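Serpin B3 (Homo sapiens, PDB 4ZK3) belongs to the serpin family of protease inhibitors, probably trapping target proteases through its reactive-centre loop, and is linked to the aggregating Pso p27 complex of psoriasis. Local coordinates at residues Q18-K23 with K256-L261; K10-L15 with L382-F387; P202-Y207 with E250-Q255. One frame throughout, in Å; residues are numbered along the deposited sequence.

Contact 1: residues Q18-K23 with K256-L261; sequences QFRKSK and KLEEKL
Arg20, in the type I turn from Phe19 to Ser22, reaches out and lays its guanidinium group over the side chain of Glu258, on helix 254-260. That turn, closed by Ser22 N donating to Phe19 O, sets the CB of Arg20 pointing at the helix. From CB the chain runs to CG, which stands anti to the carbonyl carbon, and on through CD, spanning the gap between the segments. The decisive bend is at chi3 (71°), where the chain folds and turns a face of the planar group toward Glu258. NE is the first atom to come near the carboxylate, 3.8 Å from Glu258 OE1. CZ follows at 3.9 Å from Glu258 CB, and this methylene sits over the centre of the group, 3.8 Å above its plane. At the tip the two amino groups part. NH2 comes within 3.4 Å of Glu258 OE1, making a salt bridge, whereas NH1 lies beside helix 254-260, with Glu259 CG 4.4 Å away near the plane of the group. The carboxylate is tilted 41° to the guanidinium, and OE1 lies well out of the guanidinium plane, so no N-H is directed at it. The other oxygen, Glu258 OE2, forms a salt bridge with Arg386, and the side chain also rests on Phe16 of helix 4-19. Glu259 adds a looser opposite charge, its OE2 5.2 Å from Arg20 NH2. The join between this turn and helix 254-260 therefore combines electrostatic attraction with van der Waals packing of the flat cation over a methylene. Glu258 is a buried acid with an arginine on each of its oxygens, an environment that would probably stabilise its ionised form.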
loop_
_atom_site.group_PDB
_atom_site.type_symbol
_atom_site.label_atom_id
_atom_site.label_comp_id
_atom_site.label_asym_id
_atom_site.label_seq_id
_atom_site.Cartn_x
_atom_site.Cartn_y
_atom_site.Cartn_z
ATOM N N GLN A 18 -13.432 -2.830 -2.868
ATOM C CA GLN A 18 -13.872 -1.548 -3.405
ATOM C C GLN A 18 -13.178 -1.175 -4.700
ATOM O O GLN A 18 -13.839 -0.756 -5.673
ATOM C CB GLN A 18 -13.718 -0.424 -2.362
ATOM C CG GLN A 18 -14.540 -0.712 -1.097
ATOM C CD GLN A 18 -16.032 -0.845 -1.437
ATOM O OE1 GLN A 18 -16.610 -0.010 -2.165
ATOM N NE2 GLN A 18 -16.620 -1.945 -1.005
ATOM N N PHE A 19 -11.860 -1.382 -4.736
ATOM C CA PHE A 19 -11.045 -1.027 -5.870
ATOM C C PHE A 19 -11.446 -1.827 -7.116
ATOM O O PHE A 19 -11.353 -1.313 -8.232
ATOM C CB PHE A 19 -9.554 -1.241 -5.600
ATOM C CG PHE A 19 -8.980 -0.323 -4.578
ATOM C CD1 PHE A 19 -9.583 0.859 -4.247
ATOM C CD2 PHE A 19 -7.785 -0.651 -3.953
ATOM C CE1 PHE A 19 -9.051 1.674 -3.288
ATOM C CE2 PHE A 19 -7.234 0.179 -3.014
ATOM C CZ PHE A 19 -7.871 1.348 -2.675
ATOM N N ARG A 20 -11.905 -3.037 -6.909
ATOM C CA ARG A 20 -12.402 -3.855 -8.009
ATOM C C ARG A 20 -13.489 -3.195 -8.865
ATOM O O ARG A 20 -13.677 -3.582 -10.027
ATOM C CB ARG A 20 -13.005 -5.128 -7.485
ATOM C CG ARG A 20 -11.954 -6.049 -6.919
ATOM C CD ARG A 20 -12.561 -7.345 -6.494
ATOM N NE ARG A 20 -12.936 -8.082 -7.686
ATOM C CZ ARG A 20 -13.666 -9.179 -7.689
ATOM N NH1 ARG A 20 -14.061 -9.699 -6.554
ATOM N NH2 ARG A 20 -13.966 -9.781 -8.832
ATOM N N LYS A 21 -14.195 -2.219 -8.292
ATOM C CA LYS A 21 -15.307 -1.555 -8.973
ATOM C C LYS A 21 -14.962 -0.512 -9.976
ATOM O O LYS A 21 -15.819 -0.153 -10.738
ATOM C CB LYS A 21 -16.222 -0.939 -7.962
ATOM C CG LYS A 21 -16.772 -2.034 -7.073
ATOM C CD LYS A 21 -17.577 -1.492 -5.944
ATOM C CE LYS A 21 -18.209 -2.662 -5.240
ATOM N NZ LYS A 21 -18.607 -2.216 -3.895
ATOM N N SER A 22 -13.739 0.004 -9.980
ATOM C CA SER A 22 -13.358 1.013 -10.996
ATOM C C SER A 22 -12.975 0.275 -12.265
ATOM O O SER A 22 -12.709 -0.943 -12.228
ATOM C CB SER A 22 -12.160 1.837 -10.560
ATOM O OG SER A 22 -10.976 1.124 -10.896
ATOM N N LYS A 23 -12.892 1.041 -13.357
ATOM C CA LYS A 23 -12.627 0.524 -14.722
ATOM C C LYS A 23 -11.158 0.118 -14.969
ATOM O O LYS A 23 -10.880 -0.795 -15.773
ATOM C CB LYS A 23 -13.071 1.550 -15.787
ATOM C CG LYS A 23 -12.178 2.790 -15.889
ATOM C CD LYS A 23 -12.984 4.068 -16.008
ATOM C CE LYS A 23 -13.673 4.417 -14.691
ATOM N NZ LYS A 23 -14.750 5.425 -14.889
ATOM N N LYS A 256 -12.580 -15.878 -9.763
ATOM C CA LYS A 256 -12.862 -16.770 -8.638
ATOM C C LYS A 256 -11.849 -16.574 -7.513
ATOM O O LYS A 256 -12.233 -16.468 -6.335
ATOM C CB LYS A 256 -12.834 -18.253 -9.032
ATOM C CG LYS A 256 -13.357 -19.190 -7.922
ATOM C CD LYS A 256 -12.830 -20.615 -8.049
ATOM C CE LYS A 256 -13.381 -21.530 -6.961
ATOM N NZ LYS A 256 -13.195 -22.990 -7.242
ATOM N N LEU A 257 -10.560 -16.554 -7.876
ATOM C CA LEU A 257 -9.496 -16.377 -6.897
ATOM C C LEU A 257 -9.754 -15.119 -6.097
ATOM O O LEU A 257 -9.618 -15.127 -4.874
ATOM C CB LEU A 257 -8.151 -16.309 -7.593
ATOM C CG LEU A 257 -6.875 -16.234 -6.756
ATOM C CD1 LEU A 257 -6.756 -17.454 -5.858
ATOM C CD2 LEU A 257 -5.660 -16.117 -7.682
ATOM N N GLU A 258 -10.184 -14.053 -6.766
ATOM C CA GLU A 258 -10.475 -12.811 -6.052
ATOM C C GLU A 258 -11.624 -12.961 -5.038
ATOM O O GLU A 258 -11.612 -12.306 -4.009
ATOM C CB GLU A 258 -10.739 -11.653 -7.006
ATOM C CG GLU A 258 -9.517 -11.235 -7.828
ATOM C CD GLU A 258 -9.873 -10.250 -8.930
ATOM O OE1 GLU A 258 -10.801 -10.547 -9.723
ATOM O OE2 GLU A 258 -9.240 -9.193 -9.024
ATOM N N GLU A 259 -12.604 -13.805 -5.343
ATOM C CA GLU A 259 -13.745 -14.020 -4.452
ATOM C C GLU A 259 -13.338 -14.813 -3.228
ATOM O O GLU A 259 -13.769 -14.543 -2.118
ATOM C CB GLU A 259 -14.878 -14.734 -5.207
ATOM C CG GLU A 259 -15.590 -13.843 -6.234
ATOM C CD GLU A 259 -16.392 -14.637 -7.282
ATOM O OE1 GLU A 259 -16.411 -15.901 -7.243
ATOM O OE2 GLU A 259 -17.000 -13.989 -8.166
ATOM N N LYS A 260 -12.481 -15.785 -3.420
ATOM C CA LYS A 260 -12.105 -16.688 -2.356
ATOM C C LYS A 260 -10.928 -16.230 -1.468
ATOM O O LYS A 260 -10.726 -16.757 -0.372
ATOM C CB LYS A 260 -11.749 -18.032 -2.985
ATOM C CG LYS A 260 -12.688 -18.453 -4.108
ATOM C CD LYS A 260 -13.373 -19.775 -3.823
ATOM C CE LYS A 260 -14.457 -19.607 -2.765
ATOM N NZ LYS A 260 -15.119 -20.903 -2.484
ATOM N N LEU A 261 -10.120 -15.289 -1.936
ATOM C CA LEU A 261 -8.905 -14.899 -1.212
ATOM C C LEU A 261 -9.306 -13.882 -0.159
ATOM O O LEU A 261 -9.532 -12.706 -0.473
ATOM C CB LEU A 261 -7.894 -14.291 -2.181
ATOM C CG LEU A 261 -6.414 -14.584 -2.056
ATOM C CD1 LEU A 261 -5.661 -13.313 -2.477
ATOM C CD2 LEU A 261 -5.933 -15.080 -0.700
#

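Contact 2: residues K10-L15 with L382-F387; sequences KFMFDL and LFYGRF
A Met-aromatic contact between Met12 and Tyr384 lies in the buried core of the serpin fold, where helix 4-19 packs on strand 380-387 near the carboxyl end of the chain. Met12 CG is anti to the backbone N (chi1 178°), which carries the side chain straight out from the helix to the tyrosine. Its SD lies 4.3 Å from the centroid of the Tyr384 ring, 43° off the ring normal, and the chain then bends so that CE touches Tyr384 CD2 at 3.5 Å. The same methyl also lies over one face of the Phe13 ring, 3.5 Å above its plane and offset toward the rim, wedged between two aromatic side chains. Phe13 meets the far end of the tyrosine: its CE1 is 3.6 Å from Tyr384 OH. The two rings are oblique, with centroids 5.7 Å apart and planes at 70°. Phe16, one helical turn on, brings a further ring to Tyr384, and Leu266 of helix 263-269 lies against both Met12 and Phe13. Tyr29 ties the layers together, taking its hydroxyl to Met12 O and pairing its backbone with Tyr384. Between helix and strand themselves the attraction is dispersive, coming from a polarisable sulfur and its methyl packed among aromatic rings in the protein interior.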
loop_
_atom_site.group_PDB
_atom_site.type_symbol
_atom_site.label_atom_id
_atom_site.label_comp_id
_atom_site.label_asym_id
_atom_site.label_seq_id
_atom_site.Cartn_x
_atom_site.Cartn_y
_atom_site.Cartn_z
ATOM N N LYS A 10 -6.477 -7.442 6.764
ATOM C CA LYS A 10 -7.944 -7.406 6.553
ATOM C C LYS A 10 -8.425 -6.128 5.911
ATOM O O LYS A 10 -9.237 -6.134 4.967
ATOM C CB LYS A 10 -8.666 -7.606 7.893
ATOM C CG LYS A 10 -8.441 -8.994 8.522
ATOM C CD LYS A 10 -9.074 -9.079 9.908
ATOM C CE LYS A 10 -8.884 -10.440 10.537
ATOM N NZ LYS A 10 -9.678 -11.472 9.800
ATOM N N PHE A 11 -7.912 -5.017 6.410
ATOM C CA PHE A 11 -8.165 -3.707 5.810
ATOM C C PHE A 11 -7.728 -3.684 4.363
ATOM O O PHE A 11 -8.480 -3.198 3.495
ATOM C CB PHE A 11 -7.442 -2.623 6.637
ATOM C CG PHE A 11 -7.582 -1.251 6.104
ATOM C CD1 PHE A 11 -8.803 -0.703 5.864
ATOM C CD2 PHE A 11 -6.430 -0.446 5.893
ATOM C CE1 PHE A 11 -8.939 0.606 5.404
ATOM C CE2 PHE A 11 -6.552 0.839 5.407
ATOM C CZ PHE A 11 -7.813 1.381 5.156
ATOM N N MET A 12 -6.565 -4.268 4.082
ATOM C CA MET A 12 -6.080 -4.439 2.695
ATOM C C MET A 12 -7.118 -5.150 1.789
ATOM O O MET A 12 -7.416 -4.669 0.693
ATOM C CB MET A 12 -4.720 -5.191 2.663
ATOM C CG MET A 12 -4.117 -5.483 1.255
ATOM S SD MET A 12 -2.754 -6.625 1.418
ATOM C CE MET A 12 -3.693 -8.153 1.282
ATOM N N PHE A 13 -7.708 -6.259 2.237
ATOM C CA PHE A 13 -8.747 -6.903 1.415
ATOM C C PHE A 13 -10.043 -6.096 1.324
ATOM O O PHE A 13 -10.704 -6.096 0.249
ATOM C CB PHE A 13 -9.010 -8.320 1.873
ATOM C CG PHE A 13 -7.938 -9.270 1.456
ATOM C CD1 PHE A 13 -7.778 -9.573 0.119
ATOM C CD2 PHE A 13 -7.044 -9.809 2.386
ATOM C CE1 PHE A 13 -6.779 -10.447 -0.293
ATOM C CE2 PHE A 13 -6.037 -10.670 1.990
ATOM C CZ PHE A 13 -5.897 -10.991 0.643
ATOM N N ASP A 14 -10.394 -5.391 2.406
ATOM C CA ASP A 14 -11.592 -4.586 2.378
ATOM C C ASP A 14 -11.363 -3.512 1.329
ATOM O O ASP A 14 -12.301 -3.128 0.594
ATOM C CB ASP A 14 -11.942 -3.932 3.698
ATOM C CG ASP A 14 -12.186 -4.929 4.818
ATOM O OD1 ASP A 14 -12.298 -6.155 4.595
ATOM O OD2 ASP A 14 -12.207 -4.447 5.964
ATOM N N LEU A 15 -10.122 -3.025 1.210
ATOM C CA LEU A 15 -9.864 -2.020 0.163
ATOM C C LEU A 15 -10.002 -2.604 -1.203
ATOM O O LEU A 15 -10.586 -1.971 -2.095
ATOM C CB LEU A 15 -8.493 -1.356 0.282
ATOM C CG LEU A 15 -8.352 -0.379 1.441
ATOM C CD1 LEU A 15 -6.873 -0.054 1.673
ATOM C CD2 LEU A 15 -9.118 0.894 1.359
ATOM N N LEU A 382 3.240 -4.743 2.575
ATOM C CA LEU A 382 3.520 -3.321 2.344
ATOM C C LEU A 382 2.819 -2.777 1.088
ATOM O O LEU A 382 2.459 -1.577 1.054
ATOM C CB LEU A 382 5.027 -3.116 2.204
ATOM C CG LEU A 382 5.869 -3.575 3.421
ATOM C CD1 LEU A 382 7.343 -3.491 3.142
ATOM C CD2 LEU A 382 5.537 -2.940 4.723
ATOM N N PHE A 383 2.702 -3.640 0.072
ATOM C CA PHE A 383 2.154 -3.256 -1.217
ATOM C C PHE A 383 1.414 -4.461 -1.759
ATOM O O PHE A 383 1.850 -5.625 -1.552
ATOM C CB PHE A 383 3.234 -2.902 -2.280
ATOM C CG PHE A 383 4.189 -1.760 -1.893
ATOM C CD1 PHE A 383 3.896 -0.425 -2.177
ATOM C CD2 PHE A 383 5.416 -2.076 -1.272
ATOM C CE1 PHE A 383 4.827 0.580 -1.860
ATOM C CE2 PHE A 383 6.312 -1.080 -0.893
ATOM C CZ PHE A 383 6.022 0.255 -1.197
ATOM N N TYR A 384 0.309 -4.179 -2.470
ATOM C CA TYR A 384 -0.569 -5.239 -2.990
ATOM C C TYR A 384 -1.145 -4.802 -4.319
ATOM O O TYR A 384 -1.455 -3.638 -4.507
ATOM C CB TYR A 384 -1.726 -5.546 -2.000
ATOM C CG TYR A 384 -2.556 -6.747 -2.342
ATOM C CD1 TYR A 384 -3.647 -6.652 -3.176
ATOM C CD2 TYR A 384 -2.215 -8.017 -1.850
ATOM C CE1 TYR A 384 -4.409 -7.758 -3.464
ATOM C CE2 TYR A 384 -2.956 -9.144 -2.169
ATOM C CZ TYR A 384 -4.021 -9.012 -3.012
ATOM O OH TYR A 384 -4.801 -10.109 -3.309
ATOM N N GLY A 385 -1.308 -5.754 -5.222
ATOM C CA GLY A 385 -1.699 -5.417 -6.566
ATOM C C GLY A 385 -2.251 -6.511 -7.413
ATOM O O GLY A 385 -2.162 -7.703 -7.086
ATOM N N ARG A 386 -2.865 -6.081 -8.508
ATOM C CA ARG A 386 -3.332 -6.981 -9.548
ATOM C C ARG A 386 -2.832 -6.459 -10.879
ATOM O O ARG A 386 -2.986 -5.242 -11.193
ATOM C CB ARG A 386 -4.855 -7.028 -9.630
ATOM C CG ARG A 386 -5.319 -7.789 -10.890
ATOM C CD ARG A 386 -6.799 -7.836 -11.001
ATOM N NE ARG A 386 -7.327 -6.603 -11.460
ATOM C CZ ARG A 386 -8.582 -6.168 -11.271
ATOM N NH1 ARG A 386 -9.477 -6.831 -10.556
ATOM N NH2 ARG A 386 -8.938 -5.016 -11.814
ATOM N N PHE A 387 -2.155 -7.330 -11.599
ATOM C CA PHE A 387 -1.701 -7.044 -12.968
ATOM C C PHE A 387 -2.598 -7.748 -13.972
ATOM O O PHE A 387 -2.516 -8.952 -14.108
ATOM C CB PHE A 387 -0.303 -7.579 -13.174
ATOM C CG PHE A 387 0.328 -7.112 -14.469
ATOM C CD1 PHE A 387 0.654 -5.771 -14.650
ATOM C CD2 PHE A 387 0.558 -8.021 -15.521
ATOM C CE1 PHE A 387 1.235 -5.348 -15.834
ATOM C CE2 PHE A 387 1.163 -7.603 -16.695
ATOM C CZ PHE A 387 1.497 -6.259 -16.845
#

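Contact 3: residues P202-Y207 with E250-Q255; sequences PNKNTY and EIDGLQ
Glu250 O accepts the backbone N-H of Gly253 at 2.7 Å, closing a type I beta turn whose two central residues, Ile251 and Asp252, face Asn203 and Lys204. The partner is a second type I turn, Asn203 to Thr206, at the end of the beta hairpin that joins strands 196-201 and 206-224 of the serpin fold. Two turns thus meet at the protein surface, one at the tip of a hairpin and the other leading into helix 254-260. Ile251 supplies the apolar part. Its CG2 branch, anti to the backbone N, presses on the main chain of the hairpin, 3.8 Å from Asn203 O and 4.0 Å from Lys204 CA. The methyl therefore rests on the peptide link between these residues, not on a side chain, and Ile251 also touches His367 of a neighbouring loop. Lys204 makes the second half of the contact with the middle of its chain. Its CG lies 3.9 Å from Asp252 CB, and its CD is equally far, 3.9 Å, from Asp252 CG, so the lysine methylenes pass obliquely across Asp252, one against its CB and the next against the carboxylate carbon. Asp252 CG stands between its own backbone N and carbonyl carbon (chi1 68°), a rotation that raises the carboxylate alongside the lysine. Glu250 adds a more distant negative charge on the same turn, its OE1 5.1 Å from Lys204 NZ. Near the solvent, Lys204 and the two acids Glu250 and Asp252 would be expected to attract only modestly, while the methyl of Ile251 and the lysine methylenes supply the close packing. Beyond CG the lysine chain bends at chi3 (75°), and its NZ ends 4.2 Å from Asp252 OD1, beyond salt-bridge range.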
loop_
_atom_site.group_PDB
_atom_site.type_symbol
_atom_site.label_atom_id
_atom_site.label_comp_id
_atom_site.label_asym_id
_atom_site.label_seq_id
_atom_site.Cartn_x
_atom_site.Cartn_y
_atom_site.Cartn_z
ATOM N N PRO A 202 -4.777 -10.861 -21.600
ATOM C CA PRO A 202 -5.655 -10.335 -20.570
ATOM C C PRO A 202 -6.962 -11.074 -20.500
ATOM O O PRO A 202 -7.539 -11.166 -19.416
ATOM C CB PRO A 202 -5.869 -8.895 -20.987
ATOM C CG PRO A 202 -4.666 -8.588 -21.827
ATOM C CD PRO A 202 -4.442 -9.835 -22.590
ATOM N N ASN A 203 -7.418 -11.570 -21.659
ATOM C CA ASN A 203 -8.591 -12.452 -21.765
ATOM C C ASN A 203 -8.200 -13.684 -22.527
ATOM O O ASN A 203 -7.080 -13.778 -23.061
ATOM C CB ASN A 203 -9.733 -11.744 -22.505
ATOM C CG ASN A 203 -10.194 -10.491 -21.781
ATOM O OD1 ASN A 203 -10.808 -10.572 -20.716
ATOM N ND2 ASN A 203 -9.881 -9.321 -22.340
ATOM N N LYS A 204 -9.126 -14.634 -22.604
ATOM C CA LYS A 204 -8.864 -15.881 -23.324
ATOM C C LYS A 204 -8.478 -15.620 -24.796
ATOM O O LYS A 204 -7.531 -16.229 -25.344
ATOM C CB LYS A 204 -10.074 -16.820 -23.224
ATOM C CG LYS A 204 -10.438 -17.173 -21.783
ATOM C CD LYS A 204 -11.203 -18.491 -21.682
ATOM C CE LYS A 204 -10.273 -19.668 -21.885
ATOM N NZ LYS A 204 -10.936 -20.947 -21.543
ATOM N N ASN A 205 -9.170 -14.671 -25.411
ATOM C CA ASN A 205 -9.120 -14.547 -26.867
ATOM C C ASN A 205 -8.382 -13.306 -27.421
ATOM O O ASN A 205 -8.587 -12.909 -28.563
ATOM C CB ASN A 205 -10.555 -14.629 -27.396
ATOM C CG ASN A 205 -11.293 -15.847 -26.847
ATOM O OD1 ASN A 205 -10.909 -17.002 -27.105
ATOM N ND2 ASN A 205 -12.335 -15.598 -26.054
ATOM N N THR A 206 -7.530 -12.707 -26.603
ATOM C CA THR A 206 -6.869 -11.438 -26.945
ATOM C C THR A 206 -5.511 -11.439 -26.338
ATOM O O THR A 206 -5.299 -12.086 -25.312
ATOM C CB THR A 206 -7.638 -10.262 -26.353
ATOM O OG1 THR A 206 -7.461 -10.265 -24.924
ATOM C CG2 THR A 206 -9.156 -10.398 -26.668
ATOM N N TYR A 207 -4.596 -10.686 -26.915
ATOM C CA TYR A 207 -3.226 -10.591 -26.397
ATOM C C TYR A 207 -2.674 -9.168 -26.537
ATOM O O TYR A 207 -3.178 -8.368 -27.339
ATOM C CB TYR A 207 -2.276 -11.615 -27.053
ATOM C CG TYR A 207 -1.798 -11.320 -28.442
ATOM C CD1 TYR A 207 -2.560 -11.696 -29.563
ATOM C CD2 TYR A 207 -0.572 -10.720 -28.662
ATOM C CE1 TYR A 207 -2.122 -11.425 -30.871
ATOM C CE2 TYR A 207 -0.117 -10.436 -29.956
ATOM C CZ TYR A 207 -0.887 -10.800 -31.051
ATOM O OH TYR A 207 -0.416 -10.566 -32.329
ATOM N N GLU A 250 -5.998 -21.274 -14.869
ATOM C CA GLU A 250 -6.684 -20.908 -16.117
ATOM C C GLU A 250 -6.730 -19.391 -16.395
ATOM O O GLU A 250 -6.990 -18.592 -15.495
ATOM C CB GLU A 250 -8.127 -21.471 -16.090
ATOM C CG GLU A 250 -8.191 -22.996 -16.110
ATOM C CD GLU A 250 -7.396 -23.582 -17.285
ATOM O OE1 GLU A 250 -7.467 -23.013 -18.399
ATOM O OE2 GLU A 250 -6.670 -24.594 -17.106
ATOM N N ILE A 251 -6.561 -19.048 -17.678
ATOM C CA ILE A 251 -6.410 -17.685 -18.198
ATOM C C ILE A 251 -7.469 -16.766 -17.651
ATOM O O ILE A 251 -7.201 -15.597 -17.374
ATOM C CB ILE A 251 -6.441 -17.646 -19.761
ATOM C CG1 ILE A 251 -5.418 -18.638 -20.335
ATOM C CG2 ILE A 251 -6.246 -16.223 -20.309
ATOM C CD1 ILE A 251 -4.699 -18.197 -21.605
ATOM N N ASP A 252 -8.649 -17.319 -17.422
ATOM C CA ASP A 252 -9.795 -16.555 -16.993
ATOM C C ASP A 252 -10.185 -16.854 -15.576
ATOM O O ASP A 252 -11.231 -16.407 -15.114
ATOM C CB ASP A 252 -10.990 -16.876 -17.930
ATOM C CG ASP A 252 -11.498 -18.323 -17.779
ATOM O OD1 ASP A 252 -10.679 -19.267 -17.655
ATOM O OD2 ASP A 252 -12.732 -18.506 -17.775
ATOM N N GLY A 253 -9.369 -17.603 -14.849
ATOM C CA GLY A 253 -9.742 -17.993 -13.476
ATOM C C GLY A 253 -9.587 -16.916 -12.379
ATOM O O GLY A 253 -9.875 -17.200 -11.224
ATOM N N LEU A 254 -9.140 -15.697 -12.720
ATOM C CA LEU A 254 -8.815 -14.681 -11.687
ATOM C C LEU A 254 -10.031 -14.291 -10.846
ATOM O O LEU A 254 -9.933 -14.208 -9.622
ATOM C CB LEU A 254 -8.128 -13.431 -12.286
ATOM C CG LEU A 254 -7.659 -12.404 -11.228
ATOM C CD1 LEU A 254 -6.623 -13.049 -10.341
ATOM C CD2 LEU A 254 -7.035 -11.150 -11.809
ATOM N N GLN A 255 -11.187 -14.119 -11.493
ATOM C CA GLN A 255 -12.396 -13.668 -10.789
ATOM C C GLN A 255 -12.754 -14.574 -9.622
ATOM O O GLN A 255 -13.130 -14.076 -8.564
ATOM C CB GLN A 255 -13.594 -13.497 -11.744
ATOM C CG GLN A 255 -14.353 -12.185 -11.551
ATOM C CD GLN A 255 -15.857 -12.337 -11.754
ATOM O OE1 GLN A 255 -16.424 -11.753 -12.664
ATOM N NE2 GLN A 255 -16.504 -13.121 -10.895
#

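Contacts 1 and 2 share helix 4-19 and lie about 10 Å apart between centres. They join where Glu258 OE2 meets Arg386 NH1 at 2.8 Å and where Leu261 CD1 packs 3.4 Å from Tyr384 OH. Contact 3, about 15 Å from contact 1 between centres, shares helix 254-260 with it; Arg20 NH2 lies 3.7 Å from Gln255 CG. Contacts 2 and 3, about 21 Å apart between centres, still touch through Arg386 CD and Leu254 CD2 at 3.4 Å. Together they run from core to surface. Strand 340-351, paired with both 174-185 and 325-336, probably carries the inserted reactive-centre loop, as in cleaved serpins; none of the three contacts involves it.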